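Side-chain contacts in Nitrate/nitrite sensor protein NarX (Escherichia coli K12, PDB 3EZI), which senses nitrate and nitrite through the periplasmic domain described here and passes the signal as a membrane histidine kinase to the response regulators NarL and NarP: residues A[62-67]-A[86-91]; A[55-60]-A[93-98]; A[71-76]-A[80-85]; A[46-51]-A[98-103]. All blocks are in the same frame, centred on the assembly; numbering follows the deposited sequence.

Contact 1. Residues A[62-67]-A[86-91]; sequences QDYWRN and VSQFVA. With IPA (isopropyl alcohol), chain E.
Phe89 fits between Tyr64 and Trp65, and this is the tight part of the contact. The helical segments run antiparallel at 161°, their axes 10.9 Å apart, with Trp65 and Phe89 the closest residues along the backbones. Tyr64 holds CG anti to its own backbone N (chi1 180°), which sends the ring across to the other helix. There its CE2 comes to 3.8 Å from Phe89 CB, and CD2 lies close to Phe89 CD1. Trp65 and Phe89 lie side by side and point the same way; Trp65 CD1 meets Phe89 CZ at 3.9 Å, and the ring planes are inclined by 42°. Along the CD1/CE1 edge of Tyr64 the contact is looser. Gln88, an exposed and extended side chain, brings its amide past the phenol, but Tyr64 OH and Gln88 NE2, 3.5 Å apart, are badly angled and form no hydrogen bond; the hydroxyl bonds instead to the backbone O of Asp85. An isopropanol, probably from the crystallisation liquor, rests by the Tyr64 ring and gives its O2 hydrogen to Gln88 OE1 at 2.9 Å. With only the methyl group of an alanine in place of Tyr64, a gap beside Phe89 CB would probably open and the Asp85 carbonyl would lose its phenol partner. Within this helical sensor domain, Phe89 also reaches Leu61 and Leu69 of helix 55-75, while Met36 of helix 30-40 touches both Trp65 and Phe89; Val86 and Val90 turn to helix 3-22.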
loop_
_atom_site.group_PDB
_atom_site.type_symbol
_atom_site.label_atom_id
_atom_site.label_comp_id
_atom_site.label_asym_id
_atom_site.label_seq_id
_atom_site.Cartn_x
_atom_site.Cartn_y
_atom_site.Cartn_z
ATOM N N GLN A 62 -0.936 3.505 6.078
ATOM C CA GLN A 62 -1.985 4.322 5.478
ATOM C C GLN A 62 -1.555 5.779 5.474
ATOM O O GLN A 62 -1.811 6.508 4.515
ATOM C CB GLN A 62 -3.313 4.160 6.256
ATOM C CG GLN A 62 -3.923 2.709 6.123
ATOM C CD GLN A 62 -5.094 2.481 7.055
ATOM O OE1 GLN A 62 -5.171 3.138 8.101
ATOM N NE2 GLN A 62 -6.009 1.564 6.695
ATOM N N ASP A 63 -0.975 6.213 6.582
ATOM C CA ASP A 63 -0.463 7.588 6.710
ATOM C C ASP A 63 0.645 7.844 5.691
ATOM O O ASP A 63 0.678 8.916 5.079
ATOM C CB ASP A 63 0.120 7.860 8.121
ATOM C CG ASP A 63 -0.932 7.917 9.201
ATOM O OD1 ASP A 63 -2.147 7.979 8.875
ATOM O OD2 ASP A 63 -0.502 7.897 10.397
ATOM N N TYR A 64 1.562 6.876 5.523
ATOM C CA TYR A 64 2.650 7.037 4.552
ATOM C C TYR A 64 2.059 7.116 3.133
ATOM O O TYR A 64 2.447 7.961 2.309
ATOM C CB TYR A 64 3.625 5.854 4.679
ATOM C CG TYR A 64 4.796 5.909 3.712
ATOM C CD1 TYR A 64 5.938 6.638 4.025
ATOM C CD2 TYR A 64 4.763 5.215 2.508
ATOM C CE1 TYR A 64 7.026 6.668 3.171
ATOM C CE2 TYR A 64 5.843 5.243 1.638
ATOM C CZ TYR A 64 6.971 5.973 1.986
ATOM O OH TYR A 64 8.065 5.984 1.140
ATOM N N TRP A 65 1.114 6.232 2.834
ATOM C CA TRP A 65 0.495 6.263 1.517
ATOM C C TRP A 65 -0.083 7.666 1.201
ATOM O O TRP A 65 0.159 8.246 0.138
ATOM C CB TRP A 65 -0.637 5.220 1.498
ATOM C CG TRP A 65 -1.300 5.057 0.151
ATOM C CD1 TRP A 65 -0.830 4.335 -0.930
ATOM C CD2 TRP A 65 -2.513 5.683 -0.275
ATOM N NE1 TRP A 65 -1.695 4.491 -2.008
ATOM C CE2 TRP A 65 -2.725 5.318 -1.634
ATOM C CE3 TRP A 65 -3.446 6.522 0.359
ATOM C CZ2 TRP A 65 -3.832 5.772 -2.366
ATOM C CZ3 TRP A 65 -4.544 6.970 -0.367
ATOM C CH2 TRP A 65 -4.724 6.598 -1.718
ATOM N N ARG A 66 -0.906 8.184 2.103
ATOM C CA ARG A 66 -1.538 9.488 1.872
ATOM C C ARG A 66 -0.629 10.721 1.944
ATOM O O ARG A 66 -0.767 11.662 1.153
ATOM C CB ARG A 66 -2.681 9.707 2.886
ATOM C CG ARG A 66 -4.065 9.749 2.248
ATOM C CD ARG A 66 -5.134 10.170 3.229
ATOM N NE ARG A 66 -6.330 9.318 3.192
ATOM C CZ ARG A 66 -7.145 9.186 2.154
ATOM N NH1 ARG A 66 -6.925 9.839 1.031
ATOM N NH2 ARG A 66 -8.196 8.388 2.267
ATOM N N ASN A 67 0.290 10.726 2.908
ATOM C CA ASN A 67 1.124 11.905 3.134
ATOM C C ASN A 67 2.475 11.943 2.469
ATOM O O ASN A 67 3.104 13.000 2.398
ATOM C CB ASN A 67 1.311 12.090 4.640
ATOM C CG ASN A 67 -0.005 12.139 5.387
ATOM O OD1 ASN A 67 -1.035 12.472 4.813
ATOM N ND2 ASN A 67 0.031 11.826 6.671
ATOM N N VAL A 86 8.587 3.866 -3.340
ATOM C CA VAL A 86 7.723 2.722 -3.624
ATOM C C VAL A 86 8.347 1.503 -2.922
ATOM O O VAL A 86 7.661 0.718 -2.293
ATOM C CB VAL A 86 7.588 2.507 -5.149
ATOM C CG1 VAL A 86 6.930 1.132 -5.471
ATOM C CG2 VAL A 86 6.730 3.625 -5.733
ATOM N N SER A 87 9.664 1.378 -2.998
ATOM C CA SER A 87 10.346 0.261 -2.352
ATOM C C SER A 87 10.120 0.255 -0.827
ATOM O O SER A 87 9.952 -0.808 -0.238
ATOM C CB SER A 87 11.846 0.327 -2.630
ATOM O OG SER A 87 12.113 -0.040 -3.968
ATOM N N GLN A 88 10.117 1.430 -0.203
ATOM C CA GLN A 88 9.910 1.523 1.232
ATOM C C GLN A 88 8.457 1.110 1.562
ATOM O O GLN A 88 8.216 0.401 2.550
ATOM C CB GLN A 88 10.168 2.945 1.743
ATOM C CG GLN A 88 9.962 3.056 3.282
ATOM C CD GLN A 88 10.217 4.456 3.882
ATOM O OE1 GLN A 88 9.879 4.704 5.045
ATOM N NE2 GLN A 88 10.834 5.354 3.111
ATOM N N PHE A 89 7.497 1.546 0.744
ATOM C CA PHE A 89 6.095 1.174 1.010
ATOM C C PHE A 89 5.929 -0.366 0.931
ATOM O O PHE A 89 5.262 -0.990 1.771
ATOM C CB PHE A 89 5.173 1.843 -0.021
ATOM C CG PHE A 89 3.713 1.505 0.154
ATOM C CD1 PHE A 89 3.000 1.961 1.252
ATOM C CD2 PHE A 89 3.039 0.808 -0.857
ATOM C CE1 PHE A 89 1.610 1.741 1.350
ATOM C CE2 PHE A 89 1.653 0.577 -0.767
ATOM C CZ PHE A 89 0.953 1.046 0.329
ATOM N N VAL A 90 6.530 -0.969 -0.072
ATOM C CA VAL A 90 6.445 -2.434 -0.236
ATOM C C VAL A 90 7.134 -3.129 0.963
ATOM O O VAL A 90 6.611 -4.133 1.485
ATOM C CB VAL A 90 7.092 -2.847 -1.606
ATOM C CG1 VAL A 90 7.289 -4.361 -1.701
ATOM C CG2 VAL A 90 6.177 -2.401 -2.762
ATOM N N ALA A 91 8.274 -2.597 1.424
ATOM C CA ALA A 91 8.969 -3.193 2.578
ATOM C C ALA A 91 8.074 -3.129 3.815
ATOM O O ALA A 91 8.066 -4.061 4.644
ATOM C CB ALA A 91 10.327 -2.446 2.864
HETATM C C1 IPA E . 6.695 4.556 7.495
HETATM C C2 IPA E . 6.751 3.606 6.341
HETATM C C3 IPA E . 5.563 2.826 6.834
HETATM O O2 IPA E . 7.992 2.854 6.254
#

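Contact 2. Residues A[55-60]-A[93-98]; sequences LAQLQG and LDQLVS
Gln57 and Gln95 meet on the outer, more exposed side of an antiparallel helix pair, part of the helical bundle of the periplasmic sensor domain, while Leu58 and Leu96 pack on its buried side. The short helical axes run 10.3 Å apart at 161°, and the backbones are nearest at Gln57 and Leu96, whose CA atoms are 6.7 Å apart. The two glutamines cross at roughly a right angle, with their amide planes turned 45° from each other. Both start out with CG anti to the backbone N, yet they continue differently: Gln95 stays extended beyond CG, whereas Gln57 bends at chi2 (132°), which swings its amide NE2 onto Gln95 OE1. That pair is modelled as a hydrogen bond, but its 2.3 Å length is too short to be taken literally, so the exact placing of the amides is doubtful. Toward the buried side, the side chains of Leu96 and Gln57 run alongside each other with opposite headings, and the methyl Leu96 CD1 lies 4.0 Å from Gln57 CG, so the aliphatic part of the glutamine touches a leucine methyl. The same methyl approaches the backbone of the facing helix at Leu58 N, 4.2 Å away. Leu58 continues inward to Leu45, Thr46 and Ala49 of helix 43-52, and Leu96 also touches Leu61, so both leucines continue into the apolar interior. Between the two leucines the branch ends are farther apart, Leu58 CD1 standing 4.3 Å from Leu96 CD2.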
loop_
_atom_site.group_PDB
_atom_site.type_symbol
_atom_site.label_atom_id
_atom_site.label_comp_id
_atom_site.label_asym_id
_atom_site.label_seq_id
_atom_site.Cartn_x
_atom_site.Cartn_y
_atom_site.Cartn_z
ATOM N N LEU A 55 -2.726 -2.887 14.430
ATOM C CA LEU A 55 -3.426 -1.643 14.027
ATOM C C LEU A 55 -2.522 -0.413 13.856
ATOM O O LEU A 55 -2.687 0.379 12.898
ATOM C CB LEU A 55 -4.587 -1.311 14.972
ATOM C CG LEU A 55 -5.551 -0.256 14.395
ATOM C CD1 LEU A 55 -5.996 -0.686 13.000
ATOM C CD2 LEU A 55 -6.779 -0.089 15.320
ATOM N N ALA A 56 -1.569 -0.225 14.761
ATOM C CA ALA A 56 -0.667 0.914 14.624
ATOM C C ALA A 56 0.213 0.828 13.370
ATOM O O ALA A 56 0.541 1.846 12.720
ATOM C CB ALA A 56 0.224 1.039 15.876
ATOM N N GLN A 57 0.632 -0.388 13.031
ATOM C CA GLN A 57 1.463 -0.585 11.871
ATOM C C GLN A 57 0.652 -0.344 10.600
ATOM O O GLN A 57 1.171 0.241 9.631
ATOM C CB GLN A 57 2.034 -1.998 11.882
ATOM C CG GLN A 57 2.834 -2.330 10.671
ATOM C CD GLN A 57 4.147 -2.960 11.053
ATOM O OE1 GLN A 57 4.187 -4.021 11.683
ATOM N NE2 GLN A 57 5.236 -2.295 10.691
ATOM N N LEU A 58 -0.598 -0.798 10.598
ATOM C CA LEU A 58 -1.477 -0.571 9.440
ATOM C C LEU A 58 -1.763 0.933 9.286
ATOM O O LEU A 58 -1.690 1.478 8.181
ATOM C CB LEU A 58 -2.817 -1.291 9.607
ATOM C CG LEU A 58 -3.825 -1.000 8.484
ATOM C CD1 LEU A 58 -3.187 -1.253 7.084
ATOM C CD2 LEU A 58 -5.076 -1.895 8.680
ATOM N N GLN A 59 -2.127 1.592 10.383
ATOM C CA GLN A 59 -2.402 3.039 10.311
ATOM C C GLN A 59 -1.148 3.799 9.807
ATOM O O GLN A 59 -1.251 4.806 9.077
ATOM C CB GLN A 59 -2.878 3.547 11.701
ATOM C CG GLN A 59 -4.250 2.962 12.118
ATOM C CD GLN A 59 -4.709 3.376 13.526
ATOM O OE1 GLN A 59 -3.889 3.614 14.420
ATOM N NE2 GLN A 59 -6.027 3.447 13.726
ATOM N N GLY A 60 0.038 3.329 10.205
ATOM C CA GLY A 60 1.281 3.940 9.753
ATOM C C GLY A 60 1.475 3.831 8.235
ATOM O O GLY A 60 1.981 4.773 7.582
ATOM N N LEU A 93 4.786 -3.182 3.797
ATOM C CA LEU A 93 3.707 -4.184 3.585
ATOM C C LEU A 93 4.261 -5.562 3.950
ATOM O O LEU A 93 3.547 -6.389 4.526
ATOM C CB LEU A 93 3.281 -4.179 2.111
ATOM C CG LEU A 93 2.437 -2.998 1.632
ATOM C CD1 LEU A 93 2.242 -3.077 0.115
ATOM C CD2 LEU A 93 1.109 -3.023 2.410
ATOM N N ASP A 94 5.517 -5.825 3.578
ATOM C CA ASP A 94 6.129 -7.127 3.917
ATOM C C ASP A 94 6.186 -7.247 5.429
ATOM O O ASP A 94 5.967 -8.330 5.962
ATOM C CB ASP A 94 7.570 -7.263 3.363
ATOM C CG ASP A 94 7.602 -7.449 1.873
ATOM O OD1 ASP A 94 6.622 -7.982 1.310
ATOM O OD2 ASP A 94 8.616 -7.084 1.238
ATOM N N GLN A 95 6.475 -6.163 6.134
ATOM C CA GLN A 95 6.554 -6.248 7.599
ATOM C C GLN A 95 5.149 -6.498 8.187
ATOM O O GLN A 95 4.964 -7.277 9.135
ATOM C CB GLN A 95 7.138 -4.945 8.160
ATOM C CG GLN A 95 7.474 -4.972 9.643
ATOM C CD GLN A 95 8.125 -3.660 10.112
ATOM O OE1 GLN A 95 7.476 -2.610 10.175
ATOM N NE2 GLN A 95 9.416 -3.717 10.427
ATOM N N LEU A 96 4.147 -5.805 7.644
ATOM C CA LEU A 96 2.771 -5.994 8.118
ATOM C C LEU A 96 2.350 -7.493 7.976
ATOM O O LEU A 96 1.817 -8.094 8.912
ATOM C CB LEU A 96 1.809 -5.083 7.314
ATOM C CG LEU A 96 0.324 -5.254 7.666
ATOM C CD1 LEU A 96 0.049 -4.614 9.009
ATOM C CD2 LEU A 96 -0.550 -4.633 6.557
ATOM N N VAL A 97 2.624 -8.089 6.829
ATOM C CA VAL A 97 2.278 -9.490 6.557
ATOM C C VAL A 97 2.986 -10.426 7.553
ATOM O O VAL A 97 2.411 -11.412 8.003
ATOM C CB VAL A 97 2.701 -9.865 5.132
ATOM C CG1 VAL A 97 2.648 -11.372 4.909
ATOM C CG2 VAL A 97 1.776 -9.135 4.110
ATOM N N SER A 98 4.227 -10.081 7.904
ATOM C CA SER A 98 5.019 -10.900 8.833
ATOM C C SER A 98 4.354 -10.978 10.197
ATOM O O SER A 98 4.368 -12.031 10.842
ATOM C CB SER A 98 6.460 -10.344 8.989
ATOM O OG SER A 98 6.527 -9.159 9.789
#

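Contact 3. Residues A[71-76]-A[80-85]; sequences PALMRA and ETVSAD
The backbones come closest at Ala72 and Val82, CA to CA 6.4 Å, where helix 55-75 ends and the chain returns, after a short linker, into helix 82-99. Val82 carries the contact with both of its methyls. CG2 stands anti to the backbone N and meets Leu73 CD2 at 3.5 Å, the two side chains crossing at about a right angle; the same methyl lies 4.0 Å from Ala72 CB. The other branch, CG1, sits between the backbone N and the carbonyl carbon (chi1 71°), a position that turns it to Ala76 CB at 3.8 Å. Ala76 is the first residue to leave helical geometry, so Val82 covers the very end of the helix. Replacing Val82 with a glycine would probably cost Leu73 CD2 and Ala76 CB their contacts across the turn and open a gap between the two helix ends. Leu20 of helix 3-22 packs on Val82, and Leu73 also touches Val23 and Leu25, which closes this end of the bundle. Away from the interface, Arg75 NH1 bonds back to Pro71 O at 3.3 Å, in the guanidinium plane but above that of the carbonyl. The arrangement is that of a helical hairpin, two consecutive antiparallel helices joined by a short connection.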
loop_
_atom_site.group_PDB
_atom_site.type_symbol
_atom_site.label_atom_id
_atom_site.label_comp_id
_atom_site.label_asym_id
_atom_site.label_seq_id
_atom_site.Cartn_x
_atom_site.Cartn_y
_atom_site.Cartn_z
ATOM N N PRO A 71 1.725 11.843 -2.782
ATOM C CA PRO A 71 2.213 13.197 -3.131
ATOM C C PRO A 71 3.471 13.138 -4.022
ATOM O O PRO A 71 3.584 13.868 -5.022
ATOM C CB PRO A 71 2.485 13.831 -1.775
ATOM C CG PRO A 71 1.399 13.241 -0.896
ATOM C CD PRO A 71 1.324 11.775 -1.352
ATOM N N ALA A 72 4.401 12.257 -3.672
ATOM C CA ALA A 72 5.617 12.093 -4.458
ATOM C C ALA A 72 5.325 11.524 -5.864
ATOM O O ALA A 72 5.939 11.957 -6.863
ATOM C CB ALA A 72 6.604 11.191 -3.698
ATOM N N LEU A 73 4.397 10.569 -5.965
ATOM C CA LEU A 73 4.075 9.990 -7.279
ATOM C C LEU A 73 3.394 11.030 -8.200
ATOM O O LEU A 73 3.597 11.026 -9.431
ATOM C CB LEU A 73 3.190 8.748 -7.096
ATOM C CG LEU A 73 3.914 7.490 -6.576
ATOM C CD1 LEU A 73 2.865 6.438 -6.154
ATOM C CD2 LEU A 73 4.826 6.894 -7.694
ATOM N N MET A 74 2.603 11.924 -7.601
ATOM C CA MET A 74 1.909 12.976 -8.381
ATOM C C MET A 74 2.884 14.039 -8.901
ATOM O O MET A 74 2.688 14.620 -9.982
ATOM C CB MET A 74 0.808 13.633 -7.525
ATOM C CG MET A 74 -0.448 12.813 -7.432
ATOM S SD MET A 74 -1.634 13.489 -6.243
ATOM C CE MET A 74 -2.070 15.087 -7.085
ATOM N N ARG A 75 3.926 14.294 -8.120
ATOM C CA ARG A 75 4.951 15.257 -8.482
ATOM C C ARG A 75 6.000 14.708 -9.474
ATOM O O ARG A 75 6.500 15.460 -10.310
ATOM C CB ARG A 75 5.686 15.751 -7.219
ATOM C CG ARG A 75 4.949 16.779 -6.316
ATOM C CD ARG A 75 5.647 16.962 -4.947
ATOM N NE ARG A 75 5.025 17.996 -4.104
ATOM C CZ ARG A 75 3.833 17.885 -3.507
ATOM N NH1 ARG A 75 3.104 16.791 -3.647
ATOM N NH2 ARG A 75 3.380 18.880 -2.756
ATOM N N ALA A 76 6.301 13.402 -9.415
ATOM C CA ALA A 76 7.381 12.847 -10.243
ATOM C C ALA A 76 7.334 13.010 -11.757
ATOM O O ALA A 76 6.302 12.760 -12.402
ATOM C CB ALA A 76 7.616 11.344 -9.869
ATOM N N GLU A 80 13.342 8.162 -11.144
ATOM C CA GLU A 80 14.583 8.384 -10.410
ATOM C C GLU A 80 14.533 8.354 -8.882
ATOM O O GLU A 80 15.193 7.531 -8.269
ATOM C CB GLU A 80 15.191 9.717 -10.878
ATOM C CG GLU A 80 16.646 9.942 -10.512
ATOM C CD GLU A 80 17.043 11.389 -10.693
ATOM O OE1 GLU A 80 16.789 11.949 -11.787
ATOM O OE2 GLU A 80 17.604 11.968 -9.733
ATOM N N THR A 81 13.784 9.241 -8.243
ATOM C CA THR A 81 13.789 9.207 -6.774
ATOM C C THR A 81 12.536 8.568 -6.157
ATOM O O THR A 81 12.580 8.008 -5.041
ATOM C CB THR A 81 13.967 10.637 -6.178
ATOM O OG1 THR A 81 12.889 11.465 -6.615
ATOM C CG2 THR A 81 15.314 11.262 -6.637
ATOM N N VAL A 82 11.414 8.634 -6.861
ATOM C CA VAL A 82 10.211 8.047 -6.273
ATOM C C VAL A 82 10.272 6.508 -6.253
ATOM O O VAL A 82 9.485 5.860 -5.585
ATOM C CB VAL A 82 8.916 8.578 -7.000
ATOM C CG1 VAL A 82 8.785 8.008 -8.423
ATOM C CG2 VAL A 82 7.704 8.276 -6.163
ATOM N N SER A 83 11.219 5.928 -6.982
ATOM C CA SER A 83 11.347 4.463 -6.994
ATOM C C SER A 83 11.665 3.972 -5.586
ATOM O O SER A 83 11.135 2.952 -5.131
ATOM C CB SER A 83 12.476 4.008 -7.931
ATOM O OG SER A 83 12.425 2.595 -8.125
ATOM N N ALA A 84 12.541 4.691 -4.896
ATOM C CA ALA A 84 12.913 4.285 -3.536
ATOM C C ALA A 84 11.718 4.421 -2.554
ATOM O O ALA A 84 11.600 3.653 -1.581
ATOM C CB ALA A 84 14.119 5.081 -3.047
ATOM N N ASP A 85 10.831 5.380 -2.811
ATOM C CA ASP A 85 9.672 5.559 -1.945
ATOM C C ASP A 85 8.699 4.374 -2.117
ATOM O O ASP A 85 8.053 3.955 -1.163
ATOM C CB ASP A 85 8.967 6.882 -2.265
ATOM C CG ASP A 85 9.849 8.100 -1.969
ATOM O OD1 ASP A 85 10.176 8.331 -0.787
ATOM O OD2 ASP A 85 10.219 8.816 -2.919
#

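Contact 4. Residues A[46-51]-A[98-103]; sequences TRAAER and SGFDRT
Phe100 pushes the CE1 corner of its ring against helix 43-52 at Ala48 and Ala49. Ala49 CA lies at the ring edge, near its plane, 3.8 Å from Phe100 CE1, while the Ala48 methyl, CB, is 4.1 Å from that same carbon. Small alanine side chains let the ring come right up to the helix backbone: the carbonyl carbon of Ala48 is just 3.9 Å from Phe100 CE1. The ring also touches Leu45 and Asp52 of helix 43-52, Ala5 and Ile6 of helix 3-22, and Gln54. It gets there because CG stands anti to the carbonyl carbon (chi1 -74°) on a residue whose backbone has already left the helix. Two bonds place the chain just beyond it: Asp101 N donates to Asp52 OD1, and Asp101 O pairs with Ser2 OG. Asp101 in turn takes two bonds on one oxygen: OD1 accepts from Thr103 N at 2.9 Å, nearly in line with its C-O bond, and from Thr103 OG1 on the syn side, although that second distance is unusually short. The first of these makes an Asx turn in the C-terminal tail, just after Phe100, a buried aromatic residue that follows helix 82-99 and packs on helix 43-52 at this end of the helical sensor domain.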
loop_
_atom_site.group_PDB
_atom_site.type_symbol
_atom_site.label_atom_id
_atom_site.label_comp_id
_atom_site.label_asym_id
_atom_site.label_seq_id
_atom_site.Cartn_x
_atom_site.Cartn_y
_atom_site.Cartn_z
ATOM N N THR A 46 -8.370 -3.954 8.115
ATOM C CA THR A 46 -8.491 -3.376 9.437
ATOM C C THR A 46 -8.868 -4.378 10.536
ATOM O O THR A 46 -8.258 -4.388 11.623
ATOM C CB THR A 46 -9.509 -2.226 9.434
ATOM O OG1 THR A 46 -9.154 -1.282 8.413
ATOM C CG2 THR A 46 -9.527 -1.535 10.794
ATOM N N ARG A 47 -9.867 -5.213 10.274
ATOM C CA ARG A 47 -10.269 -6.176 11.282
ATOM C C ARG A 47 -9.111 -7.127 11.558
ATOM O O ARG A 47 -8.813 -7.423 12.719
ATOM C CB ARG A 47 -11.497 -6.971 10.855
ATOM C CG ARG A 47 -12.829 -6.204 10.963
ATOM C CD ARG A 47 -14.014 -7.129 10.688
ATOM N NE ARG A 47 -13.995 -7.698 9.337
ATOM C CZ ARG A 47 -14.681 -7.214 8.299
ATOM N NH1 ARG A 47 -15.448 -6.151 8.445
ATOM N NH2 ARG A 47 -14.594 -7.805 7.119
ATOM N N ALA A 48 -8.440 -7.588 10.510
ATOM C CA ALA A 48 -7.304 -8.495 10.729
ATOM C C ALA A 48 -6.180 -7.833 11.528
ATOM O O ALA A 48 -5.522 -8.479 12.392
ATOM C CB ALA A 48 -6.771 -9.009 9.343
ATOM N N ALA A 49 -5.931 -6.548 11.271
ATOM C CA ALA A 49 -4.851 -5.865 11.976
ATOM C C ALA A 49 -5.258 -5.786 13.439
ATOM O O ALA A 49 -4.436 -6.000 14.334
ATOM C CB ALA A 49 -4.617 -4.436 11.389
ATOM N N GLU A 50 -6.532 -5.481 13.677
ATOM C CA GLU A 50 -7.048 -5.425 15.039
ATOM C C GLU A 50 -6.884 -6.750 15.809
ATOM O O GLU A 50 -6.396 -6.753 16.951
ATOM C CB GLU A 50 -8.537 -5.031 15.035
ATOM C CG GLU A 50 -8.774 -3.542 15.274
ATOM C CD GLU A 50 -10.251 -3.151 15.237
ATOM O OE1 GLU A 50 -11.089 -3.904 15.805
ATOM O OE2 GLU A 50 -10.571 -2.086 14.655
ATOM N N ARG A 51 -7.296 -7.868 15.221
ATOM C CA ARG A 51 -7.175 -9.124 15.957
ATOM C C ARG A 51 -5.739 -9.578 16.206
ATOM O O ARG A 51 -5.472 -10.256 17.203
ATOM C CB ARG A 51 -7.997 -10.243 15.301
ATOM C CG ARG A 51 -7.828 -10.424 13.821
ATOM C CD ARG A 51 -8.681 -11.604 13.333
ATOM N NE ARG A 51 -8.741 -11.643 11.877
ATOM C CZ ARG A 51 -9.637 -10.987 11.147
ATOM N NH1 ARG A 51 -10.573 -10.243 11.727
ATOM N NH2 ARG A 51 -9.575 -11.050 9.831
ATOM N N SER A 98 4.227 -10.081 7.904
ATOM C CA SER A 98 5.019 -10.900 8.833
ATOM C C SER A 98 4.354 -10.978 10.197
ATOM O O SER A 98 4.368 -12.031 10.842
ATOM C CB SER A 98 6.460 -10.344 8.989
ATOM O OG SER A 98 6.527 -9.159 9.789
ATOM N N GLY A 99 3.753 -9.867 10.611
ATOM C CA GLY A 99 3.082 -9.782 11.901
ATOM C C GLY A 99 1.686 -10.408 12.019
ATOM O O GLY A 99 1.142 -10.533 13.114
ATOM N N PHE A 100 1.089 -10.797 10.907
ATOM C CA PHE A 100 -0.225 -11.436 10.989
ATOM C C PHE A 100 -0.036 -12.901 11.407
ATOM O O PHE A 100 1.034 -13.483 11.183
ATOM C CB PHE A 100 -0.943 -11.434 9.637
ATOM C CG PHE A 100 -1.483 -10.097 9.204
ATOM C CD1 PHE A 100 -2.183 -9.275 10.084
ATOM C CD2 PHE A 100 -1.347 -9.690 7.881
ATOM C CE1 PHE A 100 -2.739 -8.077 9.645
ATOM C CE2 PHE A 100 -1.902 -8.490 7.439
ATOM C CZ PHE A 100 -2.600 -7.688 8.323
ATOM N N ASP A 101 -1.063 -13.503 12.014
ATOM C CA ASP A 101 -0.971 -14.935 12.391
ATOM C C ASP A 101 -1.320 -15.656 11.083
ATOM O O ASP A 101 -2.455 -15.569 10.595
ATOM C CB ASP A 101 -1.976 -15.307 13.507
ATOM C CG ASP A 101 -1.784 -16.755 14.039
ATOM O OD1 ASP A 101 -1.485 -17.676 13.243
ATOM O OD2 ASP A 101 -1.955 -16.978 15.266
ATOM N N ARG A 102 -0.317 -16.327 10.503
ATOM C CA ARG A 102 -0.453 -17.046 9.242
ATOM C C ARG A 102 -0.691 -18.560 9.452
ATOM O O ARG A 102 -0.611 -19.348 8.495
ATOM C CB ARG A 102 0.828 -16.825 8.402
ATOM C CG ARG A 102 1.015 -15.396 7.820
ATOM C CD ARG A 102 2.474 -15.058 7.478
ATOM N NE ARG A 102 3.288 -14.929 8.682
ATOM C CZ ARG A 102 4.195 -15.826 9.084
ATOM N NH1 ARG A 102 4.424 -16.924 8.369
ATOM N NH2 ARG A 102 4.845 -15.637 10.232
ATOM N N THR A 103 -0.985 -18.983 10.686
ATOM C CA THR A 103 -1.205 -20.422 10.938
ATOM C C THR A 103 -2.608 -20.939 10.523
ATOM O O THR A 103 -3.592 -20.186 10.522
ATOM C CB THR A 103 -0.954 -20.775 12.422
ATOM O OG1 THR A 103 -1.956 -20.155 13.248
ATOM C CG2 THR A 103 0.444 -20.318 12.832
#

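Contacts 3, 1 and 2 follow one another along the antiparallel pair of helices 55-75 and 82-99, starting at the hairpin turn; contact 4 is made by the chain just after helix 82-99, against helix 43-52. Each encloses the previous one in sequence, with contact 3 innermost. Centres of contacts 1 and 2 are 10 Å apart, those of 1 and 3 11 Å, and those of 2 and 4 9 Å, whereas 3 and 4 lie 29 Å apart on opposite sides of the chain's centre. Contacts 1 and 3 touch each other, as do 2 and 4. Through contacts 3, 1 and 2, helices 55-75 and 82-99 thus pair along much of their length within the periplasmic sensor domain.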